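Local coordinates for protein reducing-end xylose-releasing exo-oligoxylanase Rex8A (Paenibacillus barcinonensis, PDB 6SUD) that hydrolyses xylooligosaccharides from their reducing ends, releasing xylose, and so takes part in the breakdown of xylan, at residues M76-Q81 with D362-F367; R90-A95 with D108-H113; L275-F280 with P284-Q289; M331-L334 with D340-S343. The protein carries 1 engineered substitution. One frame throughout, in Å; residues are numbered along the deposited sequence.

Interaction 1 (M76-Q81 with D362-F367); sequences MMMAVQ and DNCLYF
Two different first torsions bring Met78 and Phe367 together: Met78 places CG anti to its own carbonyl carbon (chi1 -57°) and runs extended beyond it, whereas Phe367 holds CG anti to the backbone N (chi1 -171°), which lays its ring beside the methionine chain. The methionine therefore spans the space between the helices, passing the ring on its way. Contact begins at the root of the chain, with Met78 CB 3.7 Å from Phe367 CE2, and is closest where Met78 CG comes within 3.5 Å of Phe367 CD2. Farther out, Met78 SD stands 4.6 Å from the centroid of the Phe367 ring and 41° off the ring normal, an oblique Met-aromatic contact. The terminal methyl goes past the ring to the opposing backbone, where Met78 CE lies 3.6 Å from Cys364 CA. The same methyl meets the cysteine side chain, with Met78 CE 3.9 Å from Cys364 SG. No hydrogen bond joins the two segments, and all three touching residues are buried, so the junction rests on apolar and sulfur-aromatic packing. It is close to the catalytic centre: the Cys364 side chain is about 6 Å from that of Glu70, the inferred proton donor. Helix 25-41 closes on the pair, with Phe40 against Met78 and Thr35 against Phe367, while helix 127-144 receives Met77 and helix 322-331 receives Leu365.

Interaction 2 (R90-A95 with D108-H113); sequences RLWNYA and DYFAWH
Trp92 and Phe110 make the tight part of this contact, rim against rim. The outer carbons of the indole do the touching: Trp92 CZ3 and Trp92 CH2 each lie 3.6 Å from Phe110 CZ. With ring centroids 5.8 Å apart and planes at 58°, neither ring lies over the face of the other. Trp92 holds CG anti to the backbone N (chi1 174°), and its six-membered ring reaches over to the loop, while its NE1 donates to Pro150 O. The fit is looser one turn along the helix, where Ala95 CB is 4.1 Å from Phe110 CE2 and Ala95 O sits in the ring plane, 3.9 Å from Phe110 CD2. Phe133 and Ile160 also touch the Phe110 ring, from helices 127-144 and 153-170. Replacing Phe110 by an alanine is likely to leave a gap between the Trp92 rim, Ala95 and Phe133, and to loosen the loop's seat on helix 85-99. The loop's other end is more open: Trp112 and His113 are partly exposed, and Trp112 CZ2 lies 3.6 Å above the His113 ring. Through Trp112, which touches a bound xylose, the buried phenylalanine is only two residues from the sugar-binding pocket of this family 8 glycosidase.

Interaction 3 (L275-F280 with P284-Q289); sequences LDWEWF and PWQVQQ
This contact, partly hydrophobic and partly polar, joins the two arms of a helical hairpin, helices 268-280 and 285-297, as expected for the (alpha/alpha)6 barrel of family 8 glycosidases. The short axes approach to 10.0 Å, and their directions differ by 145°, so the arms run roughly antiparallel. Trp277 carries the apolar half. Val287 CG2 lies over one face of the indole in a CH-pi contact, 3.9 Å from the centroid of its six-membered ring. Near the turn, Pro284 CA approaches Trp277 CZ3 at 3.7 Å, and the indole also forms a cation-pi pair with Arg281. On the buried side, Gln286 reaches across with an extended chain (chi2 -180°), bringing its amide up to Asp276, the two side chains crossing at about a right angle, while its OE1 lies at the indole edge. A water bridges the pair, 2.7 Å from both Asp276 OD2 and Gln286 OE1. Since Asp276 OD2 also has a salt bridge to Arg226 of helix 215-232, the aspartate is probably kept charged, and the hairpin is tied to a further helix. The direct bond is nearly straight: Gln286 NE2 donates to Asp276 OD2 over 2.8 Å at 169°, within its own amide plane and onto the anti lone pair of the carboxylate oxygen.

Interaction 4 (M331-L334 with D340-S343); sequences MASL and DADS
Ser333 and Ala341 meet through a single hydrogen bond, in which Ser333 OG donates to Ala341 O over 2.9 Å. The hydroxyl comes at the carbonyl from the side, with a C=O...donor angle of 106° and a tilt of 26° out of the carbonyl plane. Ser333 sets OG anti to its carbonyl carbon (chi1 -69°), which points the hydroxyl at the start of the opposing helix. The approach is close enough for OG also to touch carbon: Ser333 OG lies 3.3 Å from Ala341 CA and 3.6 Å from Ala341 CB. Behind it the two beta carbons meet, Ser333 CB being 4.1 Å from Ala341 CB. The motif is a 3-10 turn, residues 332-334, which follows helix 322-331 and packs against the first turn of helix 341-349. Leu334 N bonds to Met331 O at 3.1 Å, which secures the turn that presents the serine. Gln294 of helix 285-297 bonds to the same hydroxyl through its NE2 and touches Ala332, Asp340 and Ala341 as well. Were Ser333 replaced by an alanine, the Gln294 amide and the Ala341 carbonyl would probably each lose this partner, and the helix start would be less firmly held. Beyond this shell, Met331 reaches Leu275 of helix 268-280 and Ala372 of helix 359-373, while Leu334 packs on Ala274.

How the interactions relate
Interactions 1, 2 and 4 are made by buried residues, whereas interaction 3 is only partly buried and includes an exposed proline. Interaction 1, about 9 Å from the chain's centre to its own, is the most central and joins sulfur, methyl and ring. Interactions 2 and 3 both lie about 16 Å out yet differ, the first aromatic, the second partly polar; interaction 4, at about 18 Å, turns on a hydrogen bond. Interactions 1 and 2 share a border, Met76 CE lying 3.6 Å from Trp92 CE3, where the consecutive helices 69-81 and 85-99 pack together. Interactions 3 and 4 also touch, with Trp277 CD1 3.7 Å from Leu334 O, and helix 285-297 serves both.

Interaction 1 (M76-Q81 with D362-F367)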
loop_
_atom_site.group_PDB
_atom_site.type_symbol
_atom_site.label_atom_id
_atom_site.label_comp_id
_atom_site.label_asym_id
_atom_site.label_seq_id
_atom_site.Cartn_x
_atom_site.Cartn_y
_atom_site.Cartn_z
ATOM N N MET A 76 -5.784 -6.216 6.465
ATOM C CA MET A 76 -6.032 -5.520 7.748
ATOM C C MET A 76 -6.405 -4.047 7.496
ATOM O O MET A 76 -7.334 -3.546 8.171
ATOM C CB MET A 76 -4.808 -5.644 8.650
ATOM C CG MET A 76 -4.732 -6.989 9.339
ATOM S SD MET A 76 -3.102 -7.296 10.051
ATOM C CE MET A 76 -3.093 -6.016 11.304
ATOM N N MET A 77 -5.750 -3.366 6.555
ATOM C CA MET A 77 -6.071 -1.951 6.256
ATOM C C MET A 77 -7.485 -1.870 5.680
ATOM O O MET A 77 -8.237 -0.980 6.085
ATOM C CB MET A 77 -5.097 -1.301 5.268
ATOM C CG MET A 77 -5.397 0.180 5.043
ATOM S SD MET A 77 -5.322 1.186 6.575
ATOM C CE MET A 77 -3.552 1.314 6.778
ATOM N N MET A 78 -7.835 -2.765 4.759
ATOM C CA MET A 78 -9.200 -2.745 4.175
ATOM C C MET A 78 -10.210 -2.958 5.307
ATOM O O MET A 78 -11.194 -2.196 5.371
ATOM C CB MET A 78 -9.377 -3.835 3.123
ATOM C CG MET A 78 -8.383 -3.765 1.975
ATOM S SD MET A 78 -8.592 -5.224 0.915
ATOM C CE MET A 78 -7.223 -5.038 -0.222
ATOM N N ALA A 79 -9.935 -3.918 6.198
ATOM C CA ALA A 79 -10.864 -4.318 7.293
ATOM C C ALA A 79 -11.123 -3.109 8.191
ATOM O O ALA A 79 -12.305 -2.878 8.532
ATOM C CB ALA A 79 -10.402 -5.509 8.094
ATOM N N VAL A 80 -10.075 -2.385 8.572
ATOM C CA VAL A 80 -10.231 -1.298 9.579
ATOM C C VAL A 80 -10.901 -0.103 8.892
ATOM O O VAL A 80 -11.816 0.464 9.504
ATOM C CB VAL A 80 -8.932 -0.964 10.345
ATOM C CG1 VAL A 80 -7.821 -0.371 9.488
ATOM C CG2 VAL A 80 -9.258 -0.069 11.519
ATOM N N GLN A 81 -10.586 0.182 7.618
ATOM C CA GLN A 81 -11.254 1.264 6.835
ATOM C C GLN A 81 -12.745 0.941 6.648
ATOM O O GLN A 81 -13.553 1.884 6.636
ATOM C CB GLN A 81 -10.551 1.470 5.494
ATOM C CG GLN A 81 -9.145 2.036 5.634
ATOM C CD GLN A 81 -9.120 3.463 6.121
ATOM O OE1 GLN A 81 -10.102 4.190 6.030
ATOM N NE2 GLN A 81 -7.967 3.889 6.617
ATOM N N ASP A 362 -4.374 -7.090 -8.549
ATOM C CA ASP A 362 -5.324 -6.144 -9.189
ATOM C C ASP A 362 -6.408 -5.745 -8.180
ATOM O O ASP A 362 -6.751 -4.568 -8.091
ATOM C CB ASP A 362 -5.985 -6.784 -10.411
ATOM C CG ASP A 362 -5.010 -7.129 -11.521
ATOM O OD1 ASP A 362 -4.465 -8.240 -11.495
ATOM O OD2 ASP A 362 -4.796 -6.273 -12.402
ATOM N N ASN A 363 -6.984 -6.740 -7.499
ATOM C CA ASN A 363 -8.187 -6.563 -6.644
ATOM C C ASN A 363 -7.816 -5.821 -5.352
ATOM O O ASN A 363 -8.668 -5.065 -4.844
ATOM C CB ASN A 363 -8.857 -7.909 -6.388
ATOM C CG ASN A 363 -9.616 -8.384 -7.610
ATOM O OD1 ASN A 363 -9.647 -7.696 -8.629
ATOM N ND2 ASN A 363 -10.257 -9.535 -7.509
ATOM N N CYS A 364 -6.599 -5.998 -4.841
ATOM C CA CYS A 364 -6.117 -5.209 -3.672
ATOM C C CYS A 364 -6.081 -3.721 -4.057
ATOM O O CYS A 364 -6.721 -2.896 -3.355
ATOM C CB CYS A 364 -4.763 -5.702 -3.174
ATOM S SG CYS A 364 -4.838 -7.331 -2.374
ATOM N N LEU A 365 -5.402 -3.394 -5.162
ATOM C CA LEU A 365 -5.242 -1.993 -5.634
ATOM C C LEU A 365 -6.628 -1.420 -5.974
ATOM O O LEU A 365 -6.887 -0.254 -5.597
ATOM C CB LEU A 365 -4.324 -1.961 -6.860
ATOM C CG LEU A 365 -2.821 -1.869 -6.590
ATOM C CD1 LEU A 365 -2.383 -2.793 -5.470
ATOM C CD2 LEU A 365 -2.040 -2.147 -7.857
ATOM N N TYR A 366 -7.475 -2.212 -6.635
ATOM C CA TYR A 366 -8.894 -1.874 -6.948
ATOM C C TYR A 366 -9.605 -1.421 -5.669
ATOM O O TYR A 366 -10.185 -0.312 -5.642
ATOM C CB TYR A 366 -9.619 -3.073 -7.568
ATOM C CG TYR A 366 -11.029 -2.843 -8.064
ATOM C CD1 TYR A 366 -12.116 -2.861 -7.204
ATOM C CD2 TYR A 366 -11.283 -2.648 -9.409
ATOM C CE1 TYR A 366 -13.413 -2.674 -7.658
ATOM C CE2 TYR A 366 -12.570 -2.464 -9.884
ATOM C CZ TYR A 366 -13.642 -2.481 -9.009
ATOM O OH TYR A 366 -14.916 -2.311 -9.470
ATOM N N PHE A 367 -9.566 -2.231 -4.619
ATOM C CA PHE A 367 -10.323 -1.924 -3.380
ATOM C C PHE A 367 -9.843 -0.613 -2.756
ATOM O O PHE A 367 -10.684 0.203 -2.318
ATOM C CB PHE A 367 -10.257 -3.054 -2.359
ATOM C CG PHE A 367 -11.210 -2.787 -1.229
ATOM C CD1 PHE A 367 -12.557 -3.050 -1.370
ATOM C CD2 PHE A 367 -10.779 -2.184 -0.067
ATOM C CE1 PHE A 367 -13.453 -2.755 -0.356
ATOM C CE2 PHE A 367 -11.671 -1.919 0.961
ATOM C CZ PHE A 367 -13.005 -2.205 0.811
#

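Interaction 2 (R90-A95 with D108-H113)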
loop_
_atom_site.group_PDB
_atom_site.type_symbol
_atom_site.label_atom_id
_atom_site.label_comp_id
_atom_site.label_asym_id
_atom_site.label_seq_id
_atom_site.Cartn_x
_atom_site.Cartn_y
_atom_site.Cartn_z
ATOM N N ARG A 90 -9.030 -11.780 12.676
ATOM C CA ARG A 90 -8.643 -13.079 12.066
ATOM C C ARG A 90 -7.333 -12.937 11.276
ATOM O O ARG A 90 -6.448 -13.808 11.447
ATOM C CB ARG A 90 -9.735 -13.619 11.143
ATOM C CG ARG A 90 -10.900 -14.301 11.854
ATOM C CD ARG A 90 -11.875 -14.817 10.808
ATOM N NE ARG A 90 -12.956 -15.639 11.369
ATOM C CZ ARG A 90 -12.905 -16.947 11.585
ATOM N NH1 ARG A 90 -11.809 -17.639 11.310
ATOM N NH2 ARG A 90 -13.965 -17.564 12.096
ATOM N N LEU A 91 -7.205 -11.905 10.442
ATOM C CA LEU A 91 -5.969 -11.681 9.642
ATOM C C LEU A 91 -4.787 -11.404 10.578
ATOM O O LEU A 91 -3.733 -12.023 10.406
ATOM C CB LEU A 91 -6.167 -10.502 8.685
ATOM C CG LEU A 91 -7.099 -10.790 7.510
ATOM C CD1 LEU A 91 -7.505 -9.520 6.792
ATOM C CD2 LEU A 91 -6.461 -11.777 6.557
ATOM N N TRP A 92 -4.970 -10.513 11.544
ATOM C CA TRP A 92 -3.880 -10.146 12.488
ATOM C C TRP A 92 -3.418 -11.394 13.249
ATOM O O TRP A 92 -2.184 -11.595 13.404
ATOM C CB TRP A 92 -4.290 -9.015 13.431
ATOM C CG TRP A 92 -3.253 -8.724 14.473
ATOM C CD1 TRP A 92 -3.432 -8.719 15.826
ATOM C CD2 TRP A 92 -1.854 -8.463 14.256
ATOM N NE1 TRP A 92 -2.254 -8.437 16.463
ATOM C CE2 TRP A 92 -1.263 -8.287 15.530
ATOM C CE3 TRP A 92 -1.040 -8.363 13.116
ATOM C CZ2 TRP A 92 0.093 -8.003 15.695
ATOM C CZ3 TRP A 92 0.298 -8.086 13.277
ATOM C CH2 TRP A 92 0.854 -7.911 14.551
ATOM N N ASN A 93 -4.360 -12.207 13.717
ATOM C CA ASN A 93 -4.046 -13.417 14.514
ATOM C C ASN A 93 -3.195 -14.362 13.666
ATOM O O ASN A 93 -2.191 -14.885 14.197
ATOM C CB ASN A 93 -5.306 -14.081 15.065
ATOM C CG ASN A 93 -4.990 -15.054 16.177
ATOM O OD1 ASN A 93 -3.932 -14.969 16.816
ATOM N ND2 ASN A 93 -5.905 -15.971 16.422
ATOM N N TYR A 94 -3.574 -14.571 12.395
ATOM C CA TYR A 94 -2.780 -15.368 11.425
ATOM C C TYR A 94 -1.348 -14.800 11.328
ATOM O O TYR A 94 -0.401 -15.581 11.510
ATOM C CB TYR A 94 -3.504 -15.450 10.078
ATOM C CG TYR A 94 -2.835 -16.325 9.052
ATOM C CD1 TYR A 94 -1.701 -15.907 8.371
ATOM C CD2 TYR A 94 -3.337 -17.583 8.755
ATOM C CE1 TYR A 94 -1.089 -16.717 7.426
ATOM C CE2 TYR A 94 -2.747 -18.399 7.804
ATOM C CZ TYR A 94 -1.618 -17.964 7.135
ATOM O OH TYR A 94 -1.039 -18.785 6.209
ATOM N N ALA A 95 -1.184 -13.502 11.045
ATOM C CA ALA A 95 0.137 -12.840 10.894
ATOM C C ALA A 95 0.941 -13.012 12.193
ATOM O O ALA A 95 2.125 -13.377 12.135
ATOM C CB ALA A 95 -0.020 -11.369 10.553
ATOM N N ASP A 108 10.481 -9.668 15.551
ATOM C CA ASP A 108 9.351 -8.696 15.535
ATOM C C ASP A 108 8.994 -8.311 14.093
ATOM O O ASP A 108 7.910 -7.748 13.903
ATOM C CB ASP A 108 9.635 -7.457 16.392
ATOM C CG ASP A 108 9.925 -7.765 17.854
ATOM O OD1 ASP A 108 9.514 -8.846 18.317
ATOM O OD2 ASP A 108 10.552 -6.912 18.521
ATOM N N TYR A 109 9.865 -8.590 13.115
ATOM C CA TYR A 109 9.511 -8.548 11.668
ATOM C C TYR A 109 8.637 -9.758 11.314
ATOM O O TYR A 109 8.519 -10.715 12.114
ATOM C CB TYR A 109 10.756 -8.547 10.774
ATOM C CG TYR A 109 11.679 -7.355 10.862
ATOM C CD1 TYR A 109 11.269 -6.123 11.350
ATOM C CD2 TYR A 109 12.968 -7.451 10.367
ATOM C CE1 TYR A 109 12.127 -5.035 11.367
ATOM C CE2 TYR A 109 13.841 -6.379 10.386
ATOM C CZ TYR A 109 13.414 -5.160 10.876
ATOM O OH TYR A 109 14.272 -4.094 10.883
ATOM N N PHE A 110 8.041 -9.720 10.120
ATOM C CA PHE A 110 7.154 -10.781 9.570
ATOM C C PHE A 110 7.852 -11.431 8.379
ATOM O O PHE A 110 8.415 -10.697 7.550
ATOM C CB PHE A 110 5.809 -10.194 9.146
ATOM C CG PHE A 110 5.072 -9.526 10.278
ATOM C CD1 PHE A 110 5.410 -8.245 10.684
ATOM C CD2 PHE A 110 4.082 -10.207 10.969
ATOM C CE1 PHE A 110 4.749 -7.640 11.745
ATOM C CE2 PHE A 110 3.416 -9.603 12.022
ATOM C CZ PHE A 110 3.750 -8.317 12.402
ATOM N N ALA A 111 7.875 -12.756 8.346
ATOM C CA ALA A 111 8.366 -13.548 7.195
ATOM C C ALA A 111 7.527 -13.139 5.979
ATOM O O ALA A 111 6.304 -13.018 6.131
ATOM C CB ALA A 111 8.254 -15.024 7.503
ATOM N N TRP A 112 8.150 -12.798 4.856
ATOM C CA TRP A 112 7.422 -12.053 3.797
ATOM C C TRP A 112 6.364 -12.965 3.164
ATOM O O TRP A 112 5.391 -12.440 2.624
ATOM C CB TRP A 112 8.355 -11.434 2.754
ATOM C CG TRP A 112 8.956 -12.356 1.737
ATOM C CD1 TRP A 112 10.139 -13.022 1.846
ATOM C CD2 TRP A 112 8.461 -12.647 0.413
ATOM N NE1 TRP A 112 10.405 -13.722 0.702
ATOM C CE2 TRP A 112 9.390 -13.517 -0.194
ATOM C CE3 TRP A 112 7.316 -12.283 -0.301
ATOM C CZ2 TRP A 112 9.216 -14.019 -1.485
ATOM C CZ3 TRP A 112 7.142 -12.776 -1.575
ATOM C CH2 TRP A 112 8.091 -13.618 -2.159
ATOM N N HIS A 113 6.530 -14.285 3.214
ATOM C CA HIS A 113 5.505 -15.188 2.635
ATOM C C HIS A 113 5.528 -16.544 3.328
ATOM O O HIS A 113 6.568 -16.933 3.864
ATOM C CB HIS A 113 5.622 -15.244 1.100
ATOM C CG HIS A 113 6.685 -16.137 0.554
ATOM N ND1 HIS A 113 6.506 -16.877 -0.603
ATOM C CD2 HIS A 113 7.948 -16.385 0.960
ATOM C CE1 HIS A 113 7.597 -17.573 -0.853
ATOM N NE2 HIS A 113 8.506 -17.262 0.070
#

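Interaction 3 (L275-F280 with P284-Q289)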
loop_
_atom_site.group_PDB
_atom_site.type_symbol
_atom_site.label_atom_id
_atom_site.label_comp_id
_atom_site.label_asym_id
_atom_site.label_seq_id
_atom_site.Cartn_x
_atom_site.Cartn_y
_atom_site.Cartn_z
ATOM N N LEU A 275 -2.822 9.963 -2.094
ATOM C CA LEU A 275 -3.413 9.895 -0.737
ATOM C C LEU A 275 -2.685 10.888 0.183
ATOM O O LEU A 275 -3.371 11.538 0.984
ATOM C CB LEU A 275 -3.386 8.456 -0.214
ATOM C CG LEU A 275 -4.233 8.183 1.032
ATOM C CD1 LEU A 275 -5.706 8.508 0.820
ATOM C CD2 LEU A 275 -4.068 6.736 1.459
ATOM N N ASP A 276 -1.364 11.051 0.044
ATOM C CA ASP A 276 -0.585 12.035 0.852
ATOM C C ASP A 276 -1.116 13.449 0.583
ATOM O O ASP A 276 -1.191 14.272 1.534
ATOM C CB ASP A 276 0.908 11.995 0.524
ATOM C CG ASP A 276 1.725 12.889 1.443
ATOM O OD1 ASP A 276 1.552 12.773 2.665
ATOM O OD2 ASP A 276 2.507 13.719 0.919
ATOM N N TRP A 277 -1.399 13.747 -0.687
ATOM C CA TRP A 277 -1.979 15.054 -1.086
ATOM C C TRP A 277 -3.347 15.217 -0.411
ATOM O O TRP A 277 -3.562 16.254 0.234
ATOM C CB TRP A 277 -2.073 15.194 -2.602
ATOM C CG TRP A 277 -2.683 16.503 -2.988
ATOM C CD1 TRP A 277 -3.925 16.724 -3.489
ATOM C CD2 TRP A 277 -2.070 17.791 -2.849
ATOM N NE1 TRP A 277 -4.122 18.054 -3.702
ATOM C CE2 TRP A 277 -3.007 18.738 -3.312
ATOM C CE3 TRP A 277 -0.834 18.235 -2.370
ATOM C CZ2 TRP A 277 -2.735 20.105 -3.315
ATOM C CZ3 TRP A 277 -0.579 19.591 -2.356
ATOM C CH2 TRP A 277 -1.514 20.512 -2.829
ATOM N N GLU A 278 -4.215 14.210 -0.524
ATOM C CA GLU A 278 -5.581 14.242 0.073
ATOM C C GLU A 278 -5.477 14.477 1.594
ATOM O O GLU A 278 -6.167 15.375 2.106
ATOM C CB GLU A 278 -6.358 12.974 -0.284
ATOM C CG GLU A 278 -7.740 12.904 0.346
ATOM C CD GLU A 278 -8.690 14.062 0.096
ATOM O OE1 GLU A 278 -8.382 14.924 -0.759
ATOM O OE2 GLU A 278 -9.763 14.095 0.759
ATOM N N TRP A 279 -4.642 13.714 2.304
ATOM C CA TRP A 279 -4.559 13.769 3.793
ATOM C C TRP A 279 -3.862 15.044 4.274
ATOM O O TRP A 279 -4.344 15.616 5.287
ATOM C CB TRP A 279 -3.854 12.527 4.348
ATOM C CG TRP A 279 -4.703 11.292 4.323
ATOM C CD1 TRP A 279 -5.933 11.146 3.755
ATOM C CD2 TRP A 279 -4.368 10.011 4.889
ATOM N NE1 TRP A 279 -6.395 9.871 3.945
ATOM C CE2 TRP A 279 -5.459 9.152 4.633
ATOM C CE3 TRP A 279 -3.262 9.505 5.582
ATOM C CZ2 TRP A 279 -5.465 7.818 5.040
ATOM C CZ3 TRP A 279 -3.278 8.188 5.990
ATOM C CH2 TRP A 279 -4.376 7.363 5.733
ATOM N N PHE A 280 -2.741 15.443 3.659
ATOM C CA PHE A 280 -1.808 16.446 4.254
ATOM C C PHE A 280 -1.616 17.674 3.360
ATOM O O PHE A 280 -1.225 18.709 3.929
ATOM C CB PHE A 280 -0.483 15.777 4.625
ATOM C CG PHE A 280 -0.646 14.810 5.765
ATOM C CD1 PHE A 280 -1.031 15.256 7.019
ATOM C CD2 PHE A 280 -0.443 13.457 5.597
ATOM C CE1 PHE A 280 -1.217 14.372 8.065
ATOM C CE2 PHE A 280 -0.657 12.566 6.637
ATOM C CZ PHE A 280 -1.021 13.024 7.880
ATOM N N PRO A 284 2.825 20.453 -3.443
ATOM C CA PRO A 284 2.036 20.694 -4.653
ATOM C C PRO A 284 2.652 20.092 -5.927
ATOM O O PRO A 284 1.953 19.996 -6.932
ATOM C CB PRO A 284 1.880 22.232 -4.696
ATOM C CG PRO A 284 3.000 22.782 -3.823
ATOM C CD PRO A 284 3.455 21.666 -2.900
ATOM N N TRP A 285 3.905 19.630 -5.884
ATOM C CA TRP A 285 4.457 18.822 -7.010
ATOM C C TRP A 285 3.553 17.600 -7.215
ATOM O O TRP A 285 3.493 17.073 -8.348
ATOM C CB TRP A 285 5.913 18.420 -6.757
ATOM C CG TRP A 285 6.418 17.280 -7.587
ATOM C CD1 TRP A 285 7.092 17.352 -8.773
ATOM C CD2 TRP A 285 6.309 15.875 -7.278
ATOM N NE1 TRP A 285 7.412 16.097 -9.211
ATOM C CE2 TRP A 285 6.951 15.171 -8.309
ATOM C CE3 TRP A 285 5.743 15.151 -6.223
ATOM C CZ2 TRP A 285 7.021 13.779 -8.326
ATOM C CZ3 TRP A 285 5.815 13.778 -6.229
ATOM C CH2 TRP A 285 6.447 13.101 -7.276
ATOM N N GLN A 286 2.885 17.144 -6.151
ATOM C CA GLN A 286 2.054 15.913 -6.175
ATOM C C GLN A 286 0.926 16.069 -7.203
ATOM O O GLN A 286 0.596 15.086 -7.920
ATOM C CB GLN A 286 1.562 15.577 -4.765
ATOM C CG GLN A 286 2.700 15.146 -3.847
ATOM C CD GLN A 286 2.253 14.799 -2.449
ATOM O OE1 GLN A 286 1.169 15.185 -2.001
ATOM N NE2 GLN A 286 3.116 14.086 -1.739
ATOM N N VAL A 287 0.388 17.280 -7.328
ATOM C CA VAL A 287 -0.695 17.575 -8.309
ATOM C C VAL A 287 -0.130 17.375 -9.715
ATOM O O VAL A 287 -0.769 16.706 -10.498
ATOM C CB VAL A 287 -1.276 18.980 -8.075
ATOM C CG1 VAL A 287 -2.196 19.433 -9.197
ATOM C CG2 VAL A 287 -1.988 19.048 -6.729
ATOM N N GLN A 288 1.065 17.902 -9.996
ATOM C CA GLN A 288 1.681 17.820 -11.344
ATOM C C GLN A 288 2.060 16.363 -11.643
ATOM O O GLN A 288 1.759 15.916 -12.753
ATOM C CB GLN A 288 2.816 18.842 -11.472
ATOM C CG GLN A 288 2.356 20.288 -11.264
ATOM C CD GLN A 288 1.121 20.693 -12.038
ATOM O OE1 GLN A 288 0.870 20.215 -13.150
ATOM N NE2 GLN A 288 0.312 21.562 -11.458
ATOM N N GLN A 289 2.643 15.640 -10.681
ATOM C CA GLN A 289 2.984 14.202 -10.802
ATOM C C GLN A 289 1.717 13.423 -11.166
ATOM O O GLN A 289 1.764 12.626 -12.095
ATOM C CB GLN A 289 3.594 13.654 -9.511
ATOM C CG GLN A 289 3.619 12.133 -9.435
ATOM C CD GLN A 289 4.441 11.482 -10.515
ATOM O OE1 GLN A 289 5.317 12.098 -11.117
ATOM N NE2 GLN A 289 4.143 10.216 -10.778
HETATM O O HOH W 1 1.361 16.089 0.544
#

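Interaction 4 (M331-L334 with D340-S343)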
loop_
_atom_site.group_PDB
_atom_site.type_symbol
_atom_site.label_atom_id
_atom_site.label_comp_id
_atom_site.label_asym_id
_atom_site.label_seq_id
_atom_site.Cartn_x
_atom_site.Cartn_y
_atom_site.Cartn_z
ATOM N N MET A 331 -6.853 6.512 -8.912
ATOM C CA MET A 331 -6.670 7.009 -7.526
ATOM C C MET A 331 -5.889 8.333 -7.547
ATOM O O MET A 331 -6.088 9.142 -6.614
ATOM C CB MET A 331 -5.969 5.968 -6.654
ATOM C CG MET A 331 -5.905 6.361 -5.191
ATOM S SD MET A 331 -5.843 4.971 -4.070
ATOM C CE MET A 331 -5.388 5.823 -2.557
ATOM N N ALA A 332 -5.099 8.569 -8.605
ATOM C CA ALA A 332 -4.340 9.822 -8.828
ATOM C C ALA A 332 -5.301 11.011 -8.966
ATOM O O ALA A 332 -4.823 12.148 -8.854
ATOM C CB ALA A 332 -3.458 9.708 -10.043
ATOM N N SER A 333 -6.598 10.758 -9.190
ATOM C CA SER A 333 -7.641 11.815 -9.293
ATOM C C SER A 333 -7.869 12.516 -7.945
ATOM O O SER A 333 -8.432 13.636 -7.970
ATOM C CB SER A 333 -8.897 11.290 -9.885
ATOM O OG SER A 333 -8.679 10.993 -11.267
ATOM N N LEU A 334 -7.459 11.929 -6.811
ATOM C CA LEU A 334 -7.461 12.677 -5.521
ATOM C C LEU A 334 -6.588 13.934 -5.639
ATOM O O LEU A 334 -6.871 14.895 -4.902
ATOM C CB LEU A 334 -6.987 11.799 -4.357
ATOM C CG LEU A 334 -7.997 10.798 -3.810
ATOM C CD1 LEU A 334 -7.334 9.833 -2.838
ATOM C CD2 LEU A 334 -9.169 11.499 -3.158
ATOM N N ASP A 340 -7.922 14.757 -17.484
ATOM C CA ASP A 340 -8.068 13.286 -17.511
ATOM C C ASP A 340 -8.654 12.785 -16.190
ATOM O O ASP A 340 -9.083 11.621 -16.162
ATOM C CB ASP A 340 -6.714 12.642 -17.810
ATOM C CG ASP A 340 -6.137 13.117 -19.132
ATOM O OD1 ASP A 340 -6.861 12.974 -20.151
ATOM O OD2 ASP A 340 -4.988 13.660 -19.137
ATOM N N ALA A 341 -8.648 13.592 -15.125
ATOM C CA ALA A 341 -9.059 13.131 -13.776
ATOM C C ALA A 341 -10.469 12.538 -13.856
ATOM O O ALA A 341 -10.676 11.390 -13.394
ATOM C CB ALA A 341 -9.000 14.250 -12.769
ATOM N N ASP A 342 -11.406 13.275 -14.448
ATOM C CA ASP A 342 -12.844 12.911 -14.400
ATOM C C ASP A 342 -13.033 11.618 -15.206
ATOM O O ASP A 342 -13.760 10.720 -14.736
ATOM C CB ASP A 342 -13.726 14.082 -14.844
ATOM C CG ASP A 342 -13.809 15.237 -13.862
ATOM O OD1 ASP A 342 -13.343 15.070 -12.722
ATOM O OD2 ASP A 342 -14.366 16.299 -14.246
ATOM N N SER A 343 -12.356 11.476 -16.345
ATOM C CA SER A 343 -12.532 10.280 -17.201
ATOM C C SER A 343 -11.925 9.026 -16.550
ATOM O O SER A 343 -12.520 7.961 -16.728
ATOM C CB SER A 343 -12.078 10.517 -18.608
ATOM O OG SER A 343 -10.800 11.092 -18.629
#